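Local coordinates for protein putative NADP oxidoreductase BF3122 (PDB 3D1L) that is a putative NADP-dependent oxidoreductase, probably binding its dinucleotide in an N-terminal Rossmann-type domain joined to a helical C-terminal domain through which two subunits meet, at residues V14-G19 / A63-Y68; G87-K92 / N108-H113; E194-Y199 / D204-L209; R243-A246 / A250-R253. All coordinates share one frame; numbering follows the deposited sequence.

Contact 1 of 4, residues V14-G19 / A63-Y68; sequences VLIGAG and AEVNPY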
loop_
_atom_site.group_PDB
_atom_site.type_symbol
_atom_site.label_atom_id
_atom_site.label_comp_id
_atom_site.label_asym_id
_atom_site.label_seq_id
_atom_site.Cartn_x
_atom_site.Cartn_y
_atom_site.Cartn_z
ATOM N N VAL B 14 31.201 12.762 4.858
ATOM C CA VAL B 14 31.362 11.979 3.597
ATOM C C VAL B 14 30.361 10.805 3.564
ATOM O O VAL B 14 30.130 10.130 4.589
ATOM C CB VAL B 14 32.814 11.488 3.440
ATOM C CG1 VAL B 14 32.983 10.521 2.246
ATOM C CG2 VAL B 14 33.780 12.687 3.309
ATOM N N LEU B 15 29.736 10.584 2.403
ATOM C CA LEU B 15 28.885 9.406 2.225
ATOM C C LEU B 15 29.599 8.400 1.385
ATOM O O LEU B 15 30.052 8.729 0.277
ATOM C CB LEU B 15 27.547 9.767 1.568
ATOM C CG LEU B 15 26.748 11.015 1.994
ATOM C CD1 LEU B 15 25.373 10.773 1.457
ATOM C CD2 LEU B 15 26.634 11.234 3.478
ATOM N N ILE B 16 29.713 7.176 1.908
ATOM C CA ILE B 16 30.301 6.059 1.187
ATOM C C ILE B 16 29.108 5.187 0.813
ATOM O O ILE B 16 28.592 4.405 1.645
ATOM C CB ILE B 16 31.370 5.259 2.024
ATOM C CG1 ILE B 16 32.526 6.139 2.565
ATOM C CG2 ILE B 16 31.930 4.120 1.229
ATOM C CD1 ILE B 16 33.311 6.937 1.533
ATOM N N GLY B 17 28.644 5.347 -0.419
ATOM C CA GLY B 17 27.401 4.712 -0.841
ATOM C C GLY B 17 26.334 5.774 -1.105
ATOM O O GLY B 17 26.188 6.730 -0.329
ATOM N N ALA B 18 25.588 5.609 -2.197
ATOM C CA ALA B 18 24.688 6.654 -2.673
ATOM C C ALA B 18 23.309 6.085 -3.045
ATOM O O ALA B 18 22.639 6.651 -3.908
ATOM C CB ALA B 18 25.312 7.378 -3.869
ATOM N N GLY B 19 22.893 4.990 -2.389
ATOM C CA GLY B 19 21.635 4.297 -2.711
ATOM C C GLY B 19 20.438 5.052 -2.166
ATOM O O GLY B 19 20.550 6.262 -1.888
ATOM N N ALA B 63 40.268 5.514 -3.314
ATOM C CA ALA B 63 41.565 6.148 -3.138
ATOM C C ALA B 63 41.452 7.670 -3.252
ATOM O O ALA B 63 42.310 8.398 -2.768
ATOM C CB ALA B 63 42.560 5.584 -4.148
ATOM N N GLU B 64 40.390 8.136 -3.908
ATOM C CA GLU B 64 40.131 9.570 -4.069
ATOM C C GLU B 64 39.245 10.148 -2.957
ATOM O O GLU B 64 38.938 11.343 -2.964
ATOM C CB GLU B 64 39.473 9.846 -5.423
ATOM C CG GLU B 64 40.416 10.047 -6.596
ATOM C CD GLU B 64 39.672 10.255 -7.920
ATOM O OE1 GLU B 64 38.428 10.398 -7.905
ATOM O OE2 GLU B 64 40.345 10.277 -8.985
ATOM N N VAL B 65 38.842 9.305 -2.009
ATOM C CA VAL B 65 37.910 9.711 -0.936
ATOM C C VAL B 65 38.547 10.733 0.007
ATOM O O VAL B 65 39.666 10.520 0.482
ATOM C CB VAL B 65 37.383 8.506 -0.127
ATOM C CG1 VAL B 65 36.822 8.934 1.249
ATOM C CG2 VAL B 65 36.276 7.781 -0.913
ATOM N N ASN B 66 37.825 11.829 0.253
ATOM C CA ASN B 66 38.281 12.925 1.100
ATOM C C ASN B 66 38.577 12.407 2.502
ATOM O O ASN B 66 37.687 11.893 3.173
ATOM C CB ASN B 66 37.237 14.040 1.109
ATOM C CG ASN B 66 37.622 15.209 1.992
ATOM O OD1 ASN B 66 38.022 15.034 3.145
ATOM N ND2 ASN B 66 37.483 16.423 1.456
ATOM N N PRO B 67 39.857 12.487 2.923
ATOM C CA PRO B 67 40.297 11.951 4.216
ATOM C C PRO B 67 40.192 12.936 5.386
ATOM O O PRO B 67 40.693 12.626 6.484
ATOM C CB PRO B 67 41.767 11.632 3.956
ATOM C CG PRO B 67 42.191 12.714 3.022
ATOM C CD PRO B 67 40.988 13.034 2.146
ATOM N N TYR B 68 39.553 14.080 5.175
ATOM C CA TYR B 68 39.628 15.178 6.155
ATOM C C TYR B 68 38.321 15.432 6.928
ATOM O O TYR B 68 38.273 16.312 7.784
ATOM C CB TYR B 68 40.169 16.479 5.515
ATOM C CG TYR B 68 41.444 16.272 4.736
ATOM C CD1 TYR B 68 42.639 15.888 5.373
ATOM C CD2 TYR B 68 41.462 16.441 3.362
ATOM C CE1 TYR B 68 43.809 15.685 4.640
ATOM C CE2 TYR B 68 42.612 16.241 2.632
ATOM C CZ TYR B 68 43.784 15.866 3.266
ATOM O OH TYR B 68 44.923 15.674 2.490
#
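Two successive bends in Ile-16, with chi1 at -56° and chi2 at -56°, carry its CD1 methyl to Val-65. With CG1 of Val-65 opposite its backbone N (chi1 160°), CG2 falls beside that N, and both methyls meet the isoleucine. Ile-16 CD1 lies 3.9 Å from Val-65 CG2 and 4.0 Å from Val-65 CG1, and the two side chains meet at a slant. Val-14, two residues earlier on the same strand, uses its branches separately. Val-14 CG1 approaches Val-65 CG1 at 4.3 Å, while Val-14 CG2 comes to 4.0 Å from the carbonyl Asn-66 O. The same Val-14 CG2 is 4.3 Å from Asn-66 CB. The contact is thus an apolar patch of methyls bordered by a backbone carbonyl.

Polar bonds of Asn-66 hold the loop. Asn-66 OD1 accepts from Tyr-68 N at 2.7 Å, an Asx turn that folds the chain over Pro-67. Asn-66 N bonds to Gln-38 OE1, and Asn-66 O is bonded by the hydroxyl of Tyr-72, which ties the loop to strands 35-40 and 71-74. Strand 12-16 runs between these two strands, and Val-14 and Ile-16 pack on side chains of both.

Past Ile-16 the chain enters a glycine-rich turn, where the backbone angles of Gly-17 would press a CB against the carbonyl O of Ile-16, and Gly-19 takes the N-cap position of helix 20-31. Strand, glycine turn and helix are consistent with the GxGxxA dinucleotide-binding motif of a Rossmann fold, against whose first strand Val-65 and Asn-66 pack.

Contact 2 of 4, residues G87-K92 / N108-H113; sequences GIVEGK and NVWEGH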
loop_
_atom_site.group_PDB
_atom_site.type_symbol
_atom_site.label_atom_id
_atom_site.label_comp_id
_atom_site.label_asym_id
_atom_site.label_seq_id
_atom_site.Cartn_x
_atom_site.Cartn_y
_atom_site.Cartn_z
ATOM N N GLY B 87 40.125 0.465 2.604
ATOM C CA GLY B 87 40.132 1.581 1.666
ATOM C C GLY B 87 39.256 2.707 2.194
ATOM O O GLY B 87 39.501 3.885 1.906
ATOM N N ILE B 88 38.242 2.352 2.989
ATOM C CA ILE B 88 37.420 3.351 3.683
ATOM C C ILE B 88 38.155 3.961 4.880
ATOM O O ILE B 88 38.050 5.172 5.120
ATOM C CB ILE B 88 36.060 2.780 4.167
ATOM C CG1 ILE B 88 35.163 2.386 2.970
ATOM C CG2 ILE B 88 35.362 3.787 5.152
ATOM C CD1 ILE B 88 34.202 1.225 3.253
ATOM N N VAL B 89 38.889 3.131 5.630
ATOM C CA VAL B 89 39.435 3.582 6.920
ATOM C C VAL B 89 40.845 4.191 6.990
ATOM O O VAL B 89 41.117 4.942 7.928
ATOM C CB VAL B 89 39.257 2.507 8.052
ATOM C CG1 VAL B 89 37.812 1.995 8.077
ATOM C CG2 VAL B 89 40.275 1.351 7.928
ATOM N N GLU B 90 41.711 3.890 6.020
ATOM C CA GLU B 90 43.121 4.346 6.051
ATOM C C GLU B 90 43.308 5.857 5.811
ATOM O O GLU B 90 42.581 6.456 5.012
ATOM C CB GLU B 90 43.979 3.537 5.062
ATOM C CG GLU B 90 44.324 2.126 5.530
ATOM C CD GLU B 90 45.032 1.297 4.470
ATOM O OE1 GLU B 90 44.624 1.332 3.286
ATOM O OE2 GLU B 90 45.996 0.596 4.827
ATOM N N GLY B 91 44.280 6.453 6.509
ATOM C CA GLY B 91 44.615 7.891 6.365
ATOM C C GLY B 91 43.612 8.935 6.869
ATOM O O GLY B 91 43.669 10.120 6.467
ATOM N N LYS B 92 42.682 8.509 7.736
ATOM C CA LYS B 92 41.662 9.414 8.285
ATOM C C LYS B 92 42.141 10.035 9.581
ATOM O O LYS B 92 43.110 9.578 10.185
ATOM C CB LYS B 92 40.326 8.695 8.543
ATOM C CG LYS B 92 39.852 7.816 7.432
ATOM C CD LYS B 92 39.462 8.583 6.193
ATOM C CE LYS B 92 39.533 7.634 5.014
ATOM N NZ LYS B 92 38.546 7.968 4.006
ATOM N N ASN B 108 30.046 -4.131 15.661
ATOM C CA ASN B 108 31.404 -4.671 15.866
ATOM C C ASN B 108 32.217 -4.877 14.591
ATOM O O ASN B 108 33.412 -5.130 14.670
ATOM C CB ASN B 108 31.399 -5.958 16.727
ATOM C CG ASN B 108 30.691 -7.141 16.042
ATOM O OD1 ASN B 108 30.576 -7.197 14.815
ATOM N ND2 ASN B 108 30.215 -8.088 16.845
ATOM N N VAL B 109 31.588 -4.759 13.422
ATOM C CA VAL B 109 32.360 -4.764 12.180
ATOM C C VAL B 109 33.553 -3.823 12.277
ATOM O O VAL B 109 34.665 -4.183 11.901
ATOM C CB VAL B 109 31.508 -4.441 10.921
ATOM C CG1 VAL B 109 30.536 -5.492 10.736
ATOM C CG2 VAL B 109 30.783 -3.080 11.018
ATOM N N TRP B 110 33.322 -2.630 12.817
ATOM C CA TRP B 110 34.357 -1.609 12.906
ATOM C C TRP B 110 35.450 -1.832 13.940
ATOM O O TRP B 110 36.495 -1.190 13.859
ATOM C CB TRP B 110 33.717 -0.273 13.229
ATOM C CG TRP B 110 32.736 0.201 12.223
ATOM C CD1 TRP B 110 31.380 0.331 12.384
ATOM C CD2 TRP B 110 33.030 0.643 10.899
ATOM N NE1 TRP B 110 30.815 0.828 11.234
ATOM C CE2 TRP B 110 31.805 1.032 10.307
ATOM C CE3 TRP B 110 34.214 0.758 10.154
ATOM C CZ2 TRP B 110 31.729 1.520 9.001
ATOM C CZ3 TRP B 110 34.128 1.240 8.846
ATOM C CH2 TRP B 110 32.892 1.614 8.289
ATOM N N GLU B 111 35.191 -2.675 14.941
ATOM C CA GLU B 111 36.073 -2.728 16.101
ATOM C C GLU B 111 37.439 -3.320 15.761
ATOM O O GLU B 111 37.539 -4.340 15.071
ATOM C CB GLU B 111 35.407 -3.414 17.300
ATOM C CG GLU B 111 35.651 -4.910 17.476
ATOM C CD GLU B 111 35.242 -5.393 18.860
ATOM O OE1 GLU B 111 35.892 -4.971 19.837
ATOM O OE2 GLU B 111 34.277 -6.191 18.979
ATOM N N GLY B 112 38.491 -2.649 16.227
ATOM C CA GLY B 112 39.850 -3.015 15.849
ATOM C C GLY B 112 40.308 -2.292 14.590
ATOM O O GLY B 112 41.512 -2.176 14.346
ATOM N N HIS B 113 39.358 -1.796 13.791
ATOM C CA HIS B 113 39.688 -1.086 12.544
ATOM C C HIS B 113 39.826 0.423 12.708
ATOM O O HIS B 113 40.693 1.036 12.080
ATOM C CB HIS B 113 38.680 -1.429 11.441
ATOM C CG HIS B 113 38.705 -2.871 11.039
ATOM N ND1 HIS B 113 37.651 -3.730 11.267
ATOM C CD2 HIS B 113 39.667 -3.611 10.438
ATOM C CE1 HIS B 113 37.961 -4.938 10.828
ATOM N NE2 HIS B 113 39.179 -4.890 10.313
#
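Val-89 and His-113 are the closest pair along the two backbones by their CA atoms, 7.3 Å from Val-89 CA to His-113 CA. Val-89 ends helix 78-89 and begins a type II beta turn to Lys-92, with Gly-91 at the positive phi (69°) that favours glycine. Across from it, a short 3-10 segment ends at Trp-110, and the chain curls back through Gly-112, held by a bond from His-113 N to Trp-110 O at 2.9 Å.

The valine serves as a two-pronged contact. Val-89 CG1 comes to 3.8 Å from Trp-110 CZ3, arriving at the rim of the indole and near its plane, not over a face. Val-89 CG2 lies 4.2 Å from the backbone atom His-113 O. Val-109 CG2 lies over one face of the indole, displaced toward its rim.

The imidazole of His-113 is kept in place by its own neighbours. His-113 ND1 donates to Val-109 O at 3.1 Å, with the acceptor almost in the ring plane and the hydrogen bond somewhat bent (N-H...O 141°). Further on, Trp-110 meets Phe-81 edge-to-face, lies against the ring of His-100, and touches Met-98 and Val-74.

The tryptophan thereby seats the loop before strand 117-122 against helix 78-89 and strands 71-74 and 97-100. The C-terminal end of a helix and a connecting loop pack together over the sheet of an alpha/beta, Rossmann-type domain.

Contact 3 of 4, residues E194-Y199 / D204-L209; sequences ELLKKY and DVMLPL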
loop_
_atom_site.group_PDB
_atom_site.type_symbol
_atom_site.label_atom_id
_atom_site.label_comp_id
_atom_site.label_asym_id
_atom_site.label_seq_id
_atom_site.Cartn_x
_atom_site.Cartn_y
_atom_site.Cartn_z
ATOM N N GLU B 194 -0.020 -6.844 -10.169
ATOM C CA GLU B 194 0.224 -7.844 -11.216
ATOM C C GLU B 194 -1.081 -8.453 -11.678
ATOM O O GLU B 194 -1.302 -8.642 -12.879
ATOM C CB GLU B 194 1.161 -8.960 -10.729
ATOM C CG GLU B 194 2.637 -8.569 -10.705
ATOM C CD GLU B 194 3.547 -9.717 -10.265
ATOM O OE1 GLU B 194 4.649 -9.441 -9.713
ATOM O OE2 GLU B 194 3.165 -10.893 -10.476
ATOM N N LEU B 195 -1.925 -8.760 -10.696
ATOM C CA LEU B 195 -3.230 -9.365 -10.930
ATOM C C LEU B 195 -4.160 -8.410 -11.674
ATOM O O LEU B 195 -4.784 -8.792 -12.664
ATOM C CB LEU B 195 -3.851 -9.795 -9.600
ATOM C CG LEU B 195 -5.313 -10.245 -9.541
ATOM C CD1 LEU B 195 -5.518 -11.609 -10.176
ATOM C CD2 LEU B 195 -5.751 -10.258 -8.101
ATOM N N LEU B 196 -4.244 -7.175 -11.195
ATOM C CA LEU B 196 -5.098 -6.170 -11.816
ATOM C C LEU B 196 -4.694 -5.909 -13.275
ATOM O O LEU B 196 -5.564 -5.745 -14.131
ATOM C CB LEU B 196 -5.131 -4.877 -10.982
ATOM C CG LEU B 196 -5.866 -4.926 -9.627
ATOM C CD1 LEU B 196 -5.468 -3.781 -8.709
ATOM C CD2 LEU B 196 -7.381 -4.974 -9.784
ATOM N N LYS B 197 -3.387 -5.908 -13.550
ATOM C CA LYS B 197 -2.856 -5.766 -14.907
ATOM C C LYS B 197 -3.263 -6.928 -15.822
ATOM O O LYS B 197 -3.600 -6.720 -16.998
ATOM C CB LYS B 197 -1.324 -5.635 -14.878
ATOM C CG LYS B 197 -0.683 -5.256 -16.225
ATOM C CD LYS B 197 0.838 -5.097 -16.093
ATOM C CE LYS B 197 1.524 -5.135 -17.464
ATOM N NZ LYS B 197 3.011 -5.019 -17.303
ATOM N N LYS B 198 -3.236 -8.147 -15.286
ATOM C CA LYS B 198 -3.676 -9.313 -16.044
ATOM C C LYS B 198 -5.149 -9.172 -16.479
ATOM O O LYS B 198 -5.572 -9.765 -17.479
ATOM C CB LYS B 198 -3.448 -10.594 -15.232
ATOM C CG LYS B 198 -4.019 -11.875 -15.868
ATOM C CD LYS B 198 -3.594 -13.116 -15.079
ATOM C CE LYS B 198 -4.536 -14.292 -15.370
ATOM N NZ LYS B 198 -3.974 -15.574 -14.843
ATOM N N TYR B 199 -5.909 -8.374 -15.729
ATOM C CA TYR B 199 -7.327 -8.099 -16.017
ATOM C C TYR B 199 -7.565 -6.660 -16.461
ATOM O O TYR B 199 -8.654 -6.118 -16.263
ATOM C CB TYR B 199 -8.176 -8.400 -14.788
ATOM C CG TYR B 199 -8.306 -9.867 -14.528
ATOM C CD1 TYR B 199 -9.323 -10.607 -15.133
ATOM C CD2 TYR B 199 -7.406 -10.522 -13.704
ATOM C CE1 TYR B 199 -9.444 -11.969 -14.915
ATOM C CE2 TYR B 199 -7.518 -11.886 -13.471
ATOM C CZ TYR B 199 -8.535 -12.607 -14.088
ATOM O OH TYR B 199 -8.660 -13.963 -13.862
ATOM N N ASP B 204 -4.202 1.592 -9.158
ATOM C CA ASP B 204 -4.697 2.751 -8.411
ATOM C C ASP B 204 -6.034 2.570 -7.697
ATOM O O ASP B 204 -6.302 3.276 -6.723
ATOM C CB ASP B 204 -4.785 3.956 -9.355
ATOM C CG ASP B 204 -3.456 4.261 -10.028
ATOM O OD1 ASP B 204 -2.571 4.868 -9.365
ATOM O OD2 ASP B 204 -3.293 3.881 -11.219
ATOM N N VAL B 205 -6.867 1.645 -8.183
ATOM C CA VAL B 205 -8.177 1.369 -7.565
ATOM C C VAL B 205 -8.034 0.797 -6.145
ATOM O O VAL B 205 -9.010 0.702 -5.392
ATOM C CB VAL B 205 -9.077 0.402 -8.431
ATOM C CG1 VAL B 205 -9.404 1.011 -9.774
ATOM C CG2 VAL B 205 -8.442 -1.006 -8.599
HETATM N N MSE B 206 -6.808 0.413 -5.802
HETATM C CA MSE B 206 -6.504 -0.212 -4.527
HETATM C C MSE B 206 -6.164 0.819 -3.456
HETATM O O MSE B 206 -6.269 0.528 -2.273
HETATM C CB MSE B 206 -5.339 -1.198 -4.693
HETATM C CG MSE B 206 -5.677 -2.501 -5.419
HETATM SE SE MSE B 206 -6.947 -3.687 -4.515
HETATM C CE MSE B 206 -8.383 -3.462 -5.760
ATOM N N LEU B 207 -5.771 2.020 -3.873
ATOM C CA LEU B 207 -5.253 3.040 -2.956
ATOM C C LEU B 207 -6.149 3.385 -1.758
ATOM O O LEU B 207 -5.653 3.397 -0.631
ATOM C CB LEU B 207 -4.776 4.310 -3.703
ATOM C CG LEU B 207 -3.587 4.132 -4.666
ATOM C CD1 LEU B 207 -3.377 5.398 -5.535
ATOM C CD2 LEU B 207 -2.291 3.712 -3.951
ATOM N N PRO B 208 -7.451 3.672 -1.985
ATOM C CA PRO B 208 -8.400 3.839 -0.870
ATOM C C PRO B 208 -8.342 2.717 0.173
ATOM O O PRO B 208 -8.389 2.999 1.378
ATOM C CB PRO B 208 -9.779 3.790 -1.564
ATOM C CG PRO B 208 -9.545 4.299 -2.918
ATOM C CD PRO B 208 -8.105 3.908 -3.290
ATOM N N LEU B 209 -8.257 1.468 -0.294
ATOM C CA LEU B 209 -8.224 0.299 0.591
ATOM C C LEU B 209 -6.884 0.168 1.313
ATOM O O LEU B 209 -6.825 -0.221 2.481
ATOM C CB LEU B 209 -8.557 -0.978 -0.202
ATOM C CG LEU B 209 -9.898 -0.968 -0.971
ATOM C CD1 LEU B 209 -10.096 -2.252 -1.757
ATOM C CD2 LEU B 209 -11.051 -0.769 -0.029
#
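The backbone bond from Lys-198 N to Glu-194 O, 3.1 Å long, lies in helix 168-198, which presents Leu-196 to Val-205 and Met-206. Tyr-199 N makes two weak bonds, to Leu-195 O and Leu-196 O. On the other side, Leu-207 N bonds to Asp-204 O at 3.2 Å and keeps the 3-10 turn wound.

The contact itself is apolar and runs through one methyl. Leu-196 CD1 lies 3.5 Å from Met-206 CG, a close fit, and 4.1 Å from Val-205 CG2. Met-206, a selenomethionine, bends at chi2 (-65°) and again at chi3, which brings Met-206 CE back to 4.2 Å from Leu-196 CD1. The leucine tip is therefore met by the start and the end of that side chain, and both partners lie obliquely across it.

Lys-198 forms a salt bridge with Asp-247, and Glu-194 another with Arg-265 of the second subunit, whose Thr-181 also packs on Met-206. Leu-209 touches a bound 2-mercapto-propion aldehyde. The contact joins the C-terminal part of the long helix 168-198 to the 3-10 turn that leads into helix 207-219, closing the short connection between them beside the neighbouring subunit.

Contact 4 of 4, residues R243-A246 / A250-R253; sequences RMLA and AMQR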
loop_
_atom_site.group_PDB
_atom_site.type_symbol
_atom_site.label_atom_id
_atom_site.label_comp_id
_atom_site.label_asym_id
_atom_site.label_seq_id
_atom_site.Cartn_x
_atom_site.Cartn_y
_atom_site.Cartn_z
ATOM N N ARG B 243 -8.386 -21.084 -7.357
ATOM C CA ARG B 243 -8.738 -21.394 -8.740
ATOM C C ARG B 243 -8.262 -20.275 -9.683
ATOM O O ARG B 243 -7.660 -20.548 -10.712
ATOM C CB ARG B 243 -10.254 -21.632 -8.844
ATOM C CG ARG B 243 -10.703 -22.527 -9.992
ATOM C CD ARG B 243 -12.023 -23.271 -9.664
ATOM N NE ARG B 243 -11.850 -24.188 -8.524
ATOM C CZ ARG B 243 -12.627 -24.230 -7.436
ATOM N NH1 ARG B 243 -13.684 -23.430 -7.318
ATOM N NH2 ARG B 243 -12.356 -25.097 -6.466
HETATM N N MSE B 244 -8.496 -19.020 -9.304
HETATM C CA MSE B 244 -8.040 -17.870 -10.091
HETATM C C MSE B 244 -6.529 -17.770 -10.284
HETATM O O MSE B 244 -6.058 -17.270 -11.308
HETATM C CB MSE B 244 -8.563 -16.572 -9.494
HETATM C CG MSE B 244 -9.846 -16.131 -10.123
HETATM SE SE MSE B 244 -10.454 -14.398 -9.525
HETATM C CE MSE B 244 -11.649 -15.019 -8.131
ATOM N N LEU B 245 -5.782 -18.256 -9.299
ATOM C CA LEU B 245 -4.325 -18.175 -9.297
ATOM C C LEU B 245 -3.630 -19.439 -9.830
ATOM O O LEU B 245 -2.404 -19.592 -9.695
ATOM C CB LEU B 245 -3.850 -17.876 -7.880
ATOM C CG LEU B 245 -4.416 -16.652 -7.167
ATOM C CD1 LEU B 245 -4.055 -16.746 -5.697
ATOM C CD2 LEU B 245 -3.884 -15.365 -7.772
ATOM N N ALA B 246 -4.408 -20.339 -10.428
ATOM C CA ALA B 246 -3.885 -21.580 -11.008
ATOM C C ALA B 246 -2.741 -21.336 -11.994
ATOM O O ALA B 246 -1.789 -22.118 -12.040
ATOM C CB ALA B 246 -5.015 -22.376 -11.672
ATOM N N ALA B 250 3.230 -20.360 -7.591
ATOM C CA ALA B 250 3.931 -19.717 -6.470
ATOM C C ALA B 250 3.035 -18.683 -5.789
ATOM O O ALA B 250 2.994 -18.597 -4.558
ATOM C CB ALA B 250 5.237 -19.082 -6.924
HETATM N N MSE B 251 2.313 -17.908 -6.589
HETATM C CA MSE B 251 1.381 -16.939 -6.033
HETATM C C MSE B 251 0.185 -17.637 -5.386
HETATM O O MSE B 251 -0.347 -17.160 -4.387
HETATM C CB MSE B 251 0.905 -15.960 -7.094
HETATM C CG MSE B 251 0.358 -14.686 -6.501
HETATM SE SE MSE B 251 -0.373 -13.542 -7.837
HETATM C CE MSE B 251 1.144 -13.450 -9.018
ATOM N N GLN B 252 -0.213 -18.763 -5.967
ATOM C CA GLN B 252 -1.293 -19.586 -5.463
ATOM C C GLN B 252 -0.933 -20.166 -4.083
ATOM O O GLN B 252 -1.752 -20.127 -3.161
ATOM C CB GLN B 252 -1.569 -20.698 -6.482
ATOM C CG GLN B 252 -2.802 -21.533 -6.256
ATOM C CD GLN B 252 -2.941 -22.675 -7.286
ATOM O OE1 GLN B 252 -3.960 -22.772 -7.990
ATOM N NE2 GLN B 252 -1.924 -23.537 -7.370
ATOM N N ARG B 253 0.291 -20.678 -3.936
ATOM C CA ARG B 253 0.754 -21.211 -2.649
ATOM C C ARG B 253 0.857 -20.127 -1.551
ATOM O O ARG B 253 0.532 -20.395 -0.387
ATOM C CB ARG B 253 2.074 -22.003 -2.811
ATOM C CG ARG B 253 2.505 -22.843 -1.575
ATOM C CD ARG B 253 3.939 -23.388 -1.707
ATOM N NE ARG B 253 4.525 -23.792 -0.415
ATOM C CZ ARG B 253 5.631 -24.528 -0.261
ATOM N NH1 ARG B 253 6.291 -24.969 -1.327
ATOM N NH2 ARG B 253 6.079 -24.829 0.959
#
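Apolar contact centres on Leu-245, whose CB, CD1 and CD2 all take part against residues 251 and 252. Leu-245 CD2 is 4.0 Å from the selenium, SE, of Met-251, a selenomethionine, and the two side chains cross at about a right angle. Met-251 CG sits opposite its backbone N (chi1 -160°), and the chain runs straight until a bend at chi3 turns the terminal methyl. Lower on the leucine, Leu-245 CB lies 3.9 Å from Gln-252 CB, so the stems of these two side chains pack alongside each other.

Contact between side chain and backbone comes from both sides. Leu-245 CD1 rests against the helix backbone, 4.0 Å from Met-251 O. Gln-252 CB is 3.5 Å from Leu-245 O, and the extended chain beyond passes by this carbonyl to end beside Ala-246. The orientation of its terminal amide is uncertain.

Hydrogen bonds within the chain flank the contact. Ala-246 N bonds to Arg-243 O at 3.3 Å, and Met-251 N donates to the side-chain acceptor Asp-248 OD1.

The contact joins helix 235-244 to helix 249-264. Met-251 also packs on Leu-191 and Glu-194 of helix 168-198, while Leu-176 of the second subunit lies against Met-244 and Leu-245. Met-251 packs on Arg-265 and Arg-253 on Leu-257 of that subunit, and the like-charged Arg-253 side chains come close, placing helix 249-264 at the dimer interface.

Overall arrangement
The four contacts follow one another along the chain; none nests or crosses. Contact 1 closes the long loop running from strand 12-16 through two helices and two strands, and contact 2 closes a shorter one around strand 97-100. These two touch, chiefly where Pro-67 and Val-65 meet Gly-91 and Lys-92, and together tie the loop after strand 57-59 and the end of helix 78-89 to the Rossmann-type sheet. Beyond helix 168-198, contact 3 closes the tight connection into helix 207-219 and contact 4 the short turn from helix 235-244 into helix 249-264. Their centres lie about 17 Å apart, Glu-194 touches Met-251, and both face the second subunit. Contacts 1 and 3 lie on opposite sides of the chain's centre.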